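Local structure of ethylbenzene dehydrogenase beta-subunit (Aromatoleum aromaticum, 2IVF) at residues B[52-66]-B[124-136]. The protein carries a 4Fe-4S dicluster domain and holds three iron/sulfur clusters and one fe3-s4 cluster, which probably relay electrons. Residues are numbered along the deposited sequence; the frame is centred on the assembly and turned at random.
Sequences RWNNVTTYPGKGYPR and PAWGYNWDEDQGG. With SF4 (iron/sulfur cluster), chain U.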
loop_
_atom_site.group_PDB
_atom_site.type_symbol
_atom_site.label_atom_id
_atom_site.label_comp_id
_atom_site.label_asym_id
_atom_site.label_seq_id
_atom_site.Cartn_x
_atom_site.Cartn_y
_atom_site.Cartn_z
ATOM N N ARG B 52 -14.987 -9.851 6.172
ATOM C CA ARG B 52 -14.715 -8.607 5.455
ATOM C C ARG B 52 -16.022 -8.106 4.930
ATOM O O ARG B 52 -16.377 -8.307 3.763
ATOM C CB ARG B 52 -13.689 -8.827 4.324
ATOM C CG ARG B 52 -12.275 -8.956 4.822
ATOM C CD ARG B 52 -11.956 -10.407 5.174
ATOM N NE ARG B 52 -10.567 -10.558 5.615
ATOM C CZ ARG B 52 -10.021 -11.723 5.901
ATOM N NH1 ARG B 52 -10.744 -12.821 5.840
ATOM N NH2 ARG B 52 -8.753 -11.807 6.266
ATOM N N TRP B 53 -16.768 -7.478 5.826
ATOM C CA TRP B 53 -18.099 -6.970 5.491
ATOM C C TRP B 53 -17.958 -6.019 4.325
ATOM O O TRP B 53 -18.752 -6.067 3.416
ATOM C CB TRP B 53 -18.747 -6.257 6.648
ATOM C CG TRP B 53 -19.045 -7.065 7.854
ATOM C CD1 TRP B 53 -19.067 -8.433 7.980
ATOM C CD2 TRP B 53 -19.481 -6.543 9.115
ATOM N NE1 TRP B 53 -19.465 -8.773 9.226
ATOM C CE2 TRP B 53 -19.741 -7.642 9.948
ATOM C CE3 TRP B 53 -19.692 -5.245 9.607
ATOM C CZ2 TRP B 53 -20.139 -7.493 11.262
ATOM C CZ3 TRP B 53 -20.124 -5.092 10.879
ATOM C CH2 TRP B 53 -20.357 -6.212 11.708
ATOM N N ASN B 54 -16.923 -5.179 4.335
ATOM C CA ASN B 54 -16.516 -4.480 3.156
ATOM C C ASN B 54 -15.367 -5.272 2.602
ATOM O O ASN B 54 -14.370 -5.531 3.305
ATOM C CB ASN B 54 -16.037 -3.053 3.425
ATOM C CG ASN B 54 -15.581 -2.383 2.154
ATOM O OD1 ASN B 54 -16.294 -1.571 1.599
ATOM N ND2 ASN B 54 -14.390 -2.772 1.646
ATOM N N ASN B 55 -15.546 -5.730 1.371
ATOM C CA ASN B 55 -14.518 -6.518 0.732
ATOM C C ASN B 55 -14.157 -5.946 -0.628
ATOM O O ASN B 55 -15.000 -5.377 -1.320
ATOM C CB ASN B 55 -14.927 -7.990 0.608
ATOM C CG ASN B 55 -16.273 -8.169 0.032
ATOM O OD1 ASN B 55 -17.284 -8.196 0.778
ATOM N ND2 ASN B 55 -16.334 -8.354 -1.253
ATOM N N VAL B 56 -12.905 -6.103 -1.001
ATOM C CA VAL B 56 -12.449 -5.618 -2.313
ATOM C C VAL B 56 -11.586 -6.642 -2.975
ATOM O O VAL B 56 -10.614 -7.098 -2.398
ATOM C CB VAL B 56 -11.666 -4.297 -2.241
ATOM C CG1 VAL B 56 -11.427 -3.808 -3.631
ATOM C CG2 VAL B 56 -12.372 -3.229 -1.411
ATOM N N THR B 57 -11.979 -7.078 -4.171
ATOM C CA THR B 57 -11.169 -8.049 -4.880
ATOM C C THR B 57 -11.012 -7.640 -6.320
ATOM O O THR B 57 -11.687 -6.757 -6.812
ATOM C CB THR B 57 -11.804 -9.464 -4.819
ATOM O OG1 THR B 57 -13.136 -9.406 -5.340
ATOM C CG2 THR B 57 -11.829 -10.005 -3.341
ATOM N N THR B 58 -10.135 -8.337 -6.999
ATOM C CA THR B 58 -9.827 -8.016 -8.391
ATOM C C THR B 58 -10.841 -8.775 -9.257
ATOM O O THR B 58 -11.231 -9.911 -8.938
ATOM C CB THR B 58 -8.357 -8.350 -8.733
ATOM O OG1 THR B 58 -7.483 -7.558 -7.889
ATOM C CG2 THR B 58 -8.012 -8.103 -10.248
ATOM N N TYR B 59 -11.337 -8.117 -10.277
ATOM C CA TYR B 59 -12.251 -8.747 -11.231
ATOM C C TYR B 59 -11.673 -8.657 -12.648
ATOM O O TYR B 59 -11.101 -7.587 -12.998
ATOM C CB TYR B 59 -13.662 -8.125 -11.154
ATOM C CG TYR B 59 -14.633 -9.006 -11.891
ATOM C CD1 TYR B 59 -15.338 -9.997 -11.221
ATOM C CD2 TYR B 59 -14.723 -8.957 -13.269
ATOM C CE1 TYR B 59 -16.166 -10.873 -11.905
ATOM C CE2 TYR B 59 -15.579 -9.795 -13.955
ATOM C CZ TYR B 59 -16.268 -10.785 -13.254
ATOM O OH TYR B 59 -17.098 -11.645 -13.910
ATOM N N PRO B 60 -11.791 -9.760 -13.460
ATOM C CA PRO B 60 -12.209 -11.141 -13.132
ATOM C C PRO B 60 -11.434 -11.711 -11.979
ATOM O O PRO B 60 -10.200 -11.443 -11.834
ATOM C CB PRO B 60 -11.814 -11.949 -14.378
ATOM C CG PRO B 60 -11.765 -10.982 -15.448
ATOM C CD PRO B 60 -11.599 -9.621 -14.906
ATOM N N GLY B 61 -12.125 -12.514 -11.177
ATOM C CA GLY B 61 -11.499 -13.205 -10.055
ATOM C C GLY B 61 -12.549 -14.094 -9.410
ATOM O O GLY B 61 -13.686 -14.170 -9.895
ATOM N N LYS B 62 -12.172 -14.759 -8.333
ATOM C CA LYS B 62 -13.097 -15.661 -7.626
ATOM C C LYS B 62 -14.025 -14.880 -6.670
ATOM O O LYS B 62 -15.047 -15.399 -6.233
ATOM C CB LYS B 62 -12.335 -16.754 -6.892
ATOM C CG LYS B 62 -11.633 -17.728 -7.857
ATOM C CD LYS B 62 -11.003 -18.862 -7.152
ATOM C CE LYS B 62 -10.138 -19.716 -8.079
ATOM N NZ LYS B 62 -9.643 -20.829 -7.219
ATOM N N GLY B 63 -13.685 -13.617 -6.415
ATOM C CA GLY B 63 -14.464 -12.767 -5.560
ATOM C C GLY B 63 -14.344 -13.169 -4.106
ATOM O O GLY B 63 -13.392 -13.848 -3.685
ATOM N N TYR B 64 -15.302 -12.695 -3.331
ATOM C CA TYR B 64 -15.282 -12.848 -1.904
ATOM C C TYR B 64 -16.702 -13.022 -1.401
ATOM O O TYR B 64 -17.531 -12.228 -1.732
ATOM C CB TYR B 64 -14.677 -11.634 -1.218
ATOM C CG TYR B 64 -14.715 -11.797 0.293
ATOM C CD1 TYR B 64 -13.772 -12.539 0.938
ATOM C CD2 TYR B 64 -15.771 -11.314 1.038
ATOM C CE1 TYR B 64 -13.793 -12.719 2.288
ATOM C CE2 TYR B 64 -15.811 -11.485 2.396
ATOM C CZ TYR B 64 -14.829 -12.201 3.031
ATOM O OH TYR B 64 -14.903 -12.388 4.405
ATOM N N PRO B 65 -16.987 -14.074 -0.633
ATOM C CA PRO B 65 -16.122 -15.207 -0.435
ATOM C C PRO B 65 -15.820 -15.854 -1.772
ATOM O O PRO B 65 -16.511 -15.587 -2.770
ATOM C CB PRO B 65 -16.949 -16.156 0.426
ATOM C CG PRO B 65 -17.961 -15.296 1.062
ATOM C CD PRO B 65 -18.233 -14.173 0.150
ATOM N N ARG B 66 -14.786 -16.673 -1.770
ATOM C CA ARG B 66 -14.388 -17.455 -2.920
ATOM C C ARG B 66 -15.570 -18.132 -3.619
ATOM O O ARG B 66 -16.318 -18.881 -3.013
ATOM C CB ARG B 66 -13.401 -18.519 -2.491
ATOM C CG ARG B 66 -12.785 -19.293 -3.661
ATOM C CD ARG B 66 -11.665 -20.189 -3.214
ATOM N NE ARG B 66 -12.000 -21.098 -2.127
ATOM C CZ ARG B 66 -11.192 -22.055 -1.671
ATOM N NH1 ARG B 66 -9.989 -22.280 -2.229
ATOM N NH2 ARG B 66 -11.604 -22.841 -0.686
ATOM N N PRO B 124 -1.390 -21.567 3.847
ATOM C CA PRO B 124 -2.617 -21.322 3.105
ATOM C C PRO B 124 -2.388 -21.506 1.628
ATOM O O PRO B 124 -1.307 -21.226 1.129
ATOM C CB PRO B 124 -2.938 -19.868 3.424
ATOM C CG PRO B 124 -1.620 -19.216 3.769
ATOM C CD PRO B 124 -0.752 -20.325 4.332
ATOM N N ALA B 125 -3.396 -22.004 0.936
ATOM C CA ALA B 125 -3.364 -22.049 -0.509
ATOM C C ALA B 125 -4.441 -21.125 -1.069
ATOM O O ALA B 125 -4.704 -21.097 -2.291
ATOM C CB ALA B 125 -3.558 -23.523 -0.987
ATOM N N TRP B 126 -5.093 -20.398 -0.160
ATOM C CA TRP B 126 -6.044 -19.388 -0.497
ATOM C C TRP B 126 -6.183 -18.481 0.715
ATOM O O TRP B 126 -5.748 -18.816 1.830
ATOM C CB TRP B 126 -7.381 -20.006 -0.876
ATOM C CG TRP B 126 -8.388 -19.010 -1.283
ATOM C CD1 TRP B 126 -9.408 -18.514 -0.518
ATOM C CD2 TRP B 126 -8.470 -18.336 -2.545
ATOM N NE1 TRP B 126 -10.131 -17.592 -1.232
ATOM C CE2 TRP B 126 -9.561 -17.447 -2.473
ATOM C CE3 TRP B 126 -7.724 -18.387 -3.728
ATOM C CZ2 TRP B 126 -9.905 -16.631 -3.517
ATOM C CZ3 TRP B 126 -8.103 -17.613 -4.777
ATOM C CH2 TRP B 126 -9.179 -16.749 -4.681
ATOM N N GLY B 127 -6.734 -17.308 0.467
ATOM C CA GLY B 127 -7.117 -16.390 1.510
ATOM C C GLY B 127 -7.798 -15.179 0.902
ATOM O O GLY B 127 -7.966 -15.073 -0.327
ATOM N N TYR B 128 -8.153 -14.238 1.762
ATOM C CA TYR B 128 -8.774 -12.992 1.337
ATOM C C TYR B 128 -7.877 -12.345 0.277
ATOM O O TYR B 128 -6.673 -12.187 0.508
ATOM C CB TYR B 128 -8.903 -12.047 2.536
ATOM C CG TYR B 128 -9.471 -10.714 2.119
ATOM C CD1 TYR B 128 -10.775 -10.604 1.693
ATOM C CD2 TYR B 128 -8.666 -9.594 2.032
ATOM C CE1 TYR B 128 -11.292 -9.380 1.257
ATOM C CE2 TYR B 128 -9.160 -8.364 1.617
ATOM C CZ TYR B 128 -10.471 -8.271 1.198
ATOM O OH TYR B 128 -10.954 -7.053 0.788
ATOM N N ASN B 129 -8.458 -11.994 -0.872
ATOM C CA ASN B 129 -7.773 -11.223 -1.895
ATOM C C ASN B 129 -6.549 -11.950 -2.448
ATOM O O ASN B 129 -5.577 -11.344 -2.884
ATOM C CB ASN B 129 -7.377 -9.844 -1.334
ATOM C CG ASN B 129 -7.079 -8.853 -2.420
ATOM O OD1 ASN B 129 -7.620 -8.979 -3.519
ATOM N ND2 ASN B 129 -6.193 -7.886 -2.156
ATOM N N TRP B 130 -6.630 -13.275 -2.454
ATOM C CA TRP B 130 -5.484 -14.119 -2.871
ATOM C C TRP B 130 -5.206 -13.896 -4.357
ATOM O O TRP B 130 -4.031 -13.962 -4.796
ATOM C CB TRP B 130 -5.849 -15.576 -2.643
ATOM C CG TRP B 130 -4.781 -16.544 -2.897
ATOM C CD1 TRP B 130 -4.541 -17.213 -4.036
ATOM C CD2 TRP B 130 -3.824 -17.012 -1.935
ATOM N NE1 TRP B 130 -3.475 -18.063 -3.854
ATOM C CE2 TRP B 130 -3.015 -17.944 -2.577
ATOM C CE3 TRP B 130 -3.579 -16.712 -0.592
ATOM C CZ2 TRP B 130 -1.963 -18.611 -1.925
ATOM C CZ3 TRP B 130 -2.478 -17.309 0.036
ATOM C CH2 TRP B 130 -1.707 -18.263 -0.620
ATOM N N ASP B 131 -6.280 -13.668 -5.114
ATOM C CA ASP B 131 -6.175 -13.486 -6.576
ATOM C C ASP B 131 -6.063 -12.028 -7.010
ATOM O O ASP B 131 -6.355 -11.655 -8.164
ATOM C CB ASP B 131 -7.237 -14.273 -7.376
ATOM C CG ASP B 131 -8.671 -13.891 -7.052
ATOM O OD1 ASP B 131 -8.927 -13.030 -6.182
ATOM O OD2 ASP B 131 -9.536 -14.496 -7.721
ATOM N N GLU B 132 -5.528 -11.246 -6.086
ATOM C CA GLU B 132 -5.219 -9.865 -6.308
ATOM C C GLU B 132 -4.405 -9.645 -7.582
ATOM O O GLU B 132 -3.400 -10.319 -7.807
ATOM C CB GLU B 132 -4.481 -9.306 -5.098
ATOM C CG GLU B 132 -4.318 -7.787 -5.092
ATOM C CD GLU B 132 -3.671 -7.293 -3.833
ATOM O OE1 GLU B 132 -2.846 -8.041 -3.260
ATOM O OE2 GLU B 132 -3.955 -6.153 -3.444
ATOM N N ASP B 133 -4.844 -8.664 -8.360
ATOM C CA ASP B 133 -4.082 -8.129 -9.515
ATOM C C ASP B 133 -3.939 -9.150 -10.628
ATOM O O ASP B 133 -3.087 -9.012 -11.482
ATOM C CB ASP B 133 -2.685 -7.595 -9.090
ATOM C CG ASP B 133 -2.732 -6.169 -8.518
ATOM O OD1 ASP B 133 -3.835 -5.679 -8.173
ATOM O OD2 ASP B 133 -1.637 -5.532 -8.425
ATOM N N GLN B 134 -4.805 -10.162 -10.659
ATOM C CA GLN B 134 -4.651 -11.192 -11.641
ATOM C C GLN B 134 -5.600 -10.937 -12.792
ATOM O O GLN B 134 -5.144 -10.710 -13.921
ATOM C CB GLN B 134 -4.793 -12.579 -11.034
ATOM C CG GLN B 134 -3.633 -12.883 -10.113
ATOM C CD GLN B 134 -3.813 -14.126 -9.279
ATOM O OE1 GLN B 134 -3.547 -14.128 -8.084
ATOM N NE2 GLN B 134 -4.141 -15.209 -9.921
ATOM N N GLY B 135 -6.905 -10.973 -12.546
ATOM C CA GLY B 135 -7.821 -10.571 -13.607
ATOM C C GLY B 135 -7.930 -11.528 -14.770
ATOM O O GLY B 135 -7.760 -12.741 -14.614
ATOM N N GLY B 136 -8.220 -10.982 -15.946
ATOM C CA GLY B 136 -8.528 -11.786 -17.113
ATOM C C GLY B 136 -7.938 -11.204 -18.369
ATOM O O GLY B 136 -7.067 -10.302 -18.311
HETATM FE FE1 SF4 U . -21.059 -1.965 6.224
HETATM FE FE2 SF4 U . -18.643 -2.104 7.247
HETATM FE FE3 SF4 U . -19.149 -0.357 5.267
HETATM FE FE4 SF4 U . -20.133 0.161 7.718
HETATM S S1 SF4 U . -17.917 0.100 7.128
HETATM S S2 SF4 U . -21.313 0.251 5.773
HETATM S S3 SF4 U . -20.581 -1.990 8.493
HETATM S S4 SF4 U . -19.195 -2.696 5.153
HETATM O O HOH W 1 -7.713 -6.809 -5.402
HETATM O O HOH W 2 -8.623 -10.322 -5.712
HETATM O O HOH W 3 -11.316 -12.000 -7.063
HETATM O O HOH W 4 -8.107 -11.900 -10.225
HETATM O O HOH W 5 -11.104 -13.330 -1.641
HETATM O O HOH W 6 -10.670 -13.386 -4.106
#
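Tyr128 and Trp126 both set CG anti to their backbone N (chi1 177° and -178°), placing the Tyr128 ring against Arg52 and Tyr64 and the Trp126 ring against Arg66 and Lys62. Arg52 CG lies over one face of the Tyr128 ring, 4.0 Å from the centroid. Arg52 bends at chi2, and its guanidinium runs nearly parallel to the ring (7°), with Tyr128 CB over its centre. Asn129 CB sits over the rim of the opposite ring face. The edge of Tyr128 meets the face of Tyr64 in an offset edge-to-face pair, CD1 to CD1 3.6 Å. Val56 N donates a nearly straight bond of 2.8 Å to Tyr128 OH, which also bonds Gln32. Arg66 lays its guanidinium flat on Trp126 as a cation-pi stack, centres 4.4 Å apart. Its NE also forms a salt bridge with Asp90. Asp131 OD2 takes Lys62 N on its syn lone pair at 2.7 Å. Asp133 N donates to Thr58 OG1 over 2.9 Å. One water links Pro60 O, Asp131 O and Gly135 N. The contact joins residues 124-136 to strand 55-59 and its flanking residues. Trp53 and Asn54 line one iron/sulfur cluster, Val56 another. Glu132 and Asp133 also form salt bridges with Arg851 of the alpha-subunit. The chemistry implies a mixed seam: stacked rings beside direct N-H bonds, with buried Asp131, Asn129 and Thr58 partly served by ordered waters.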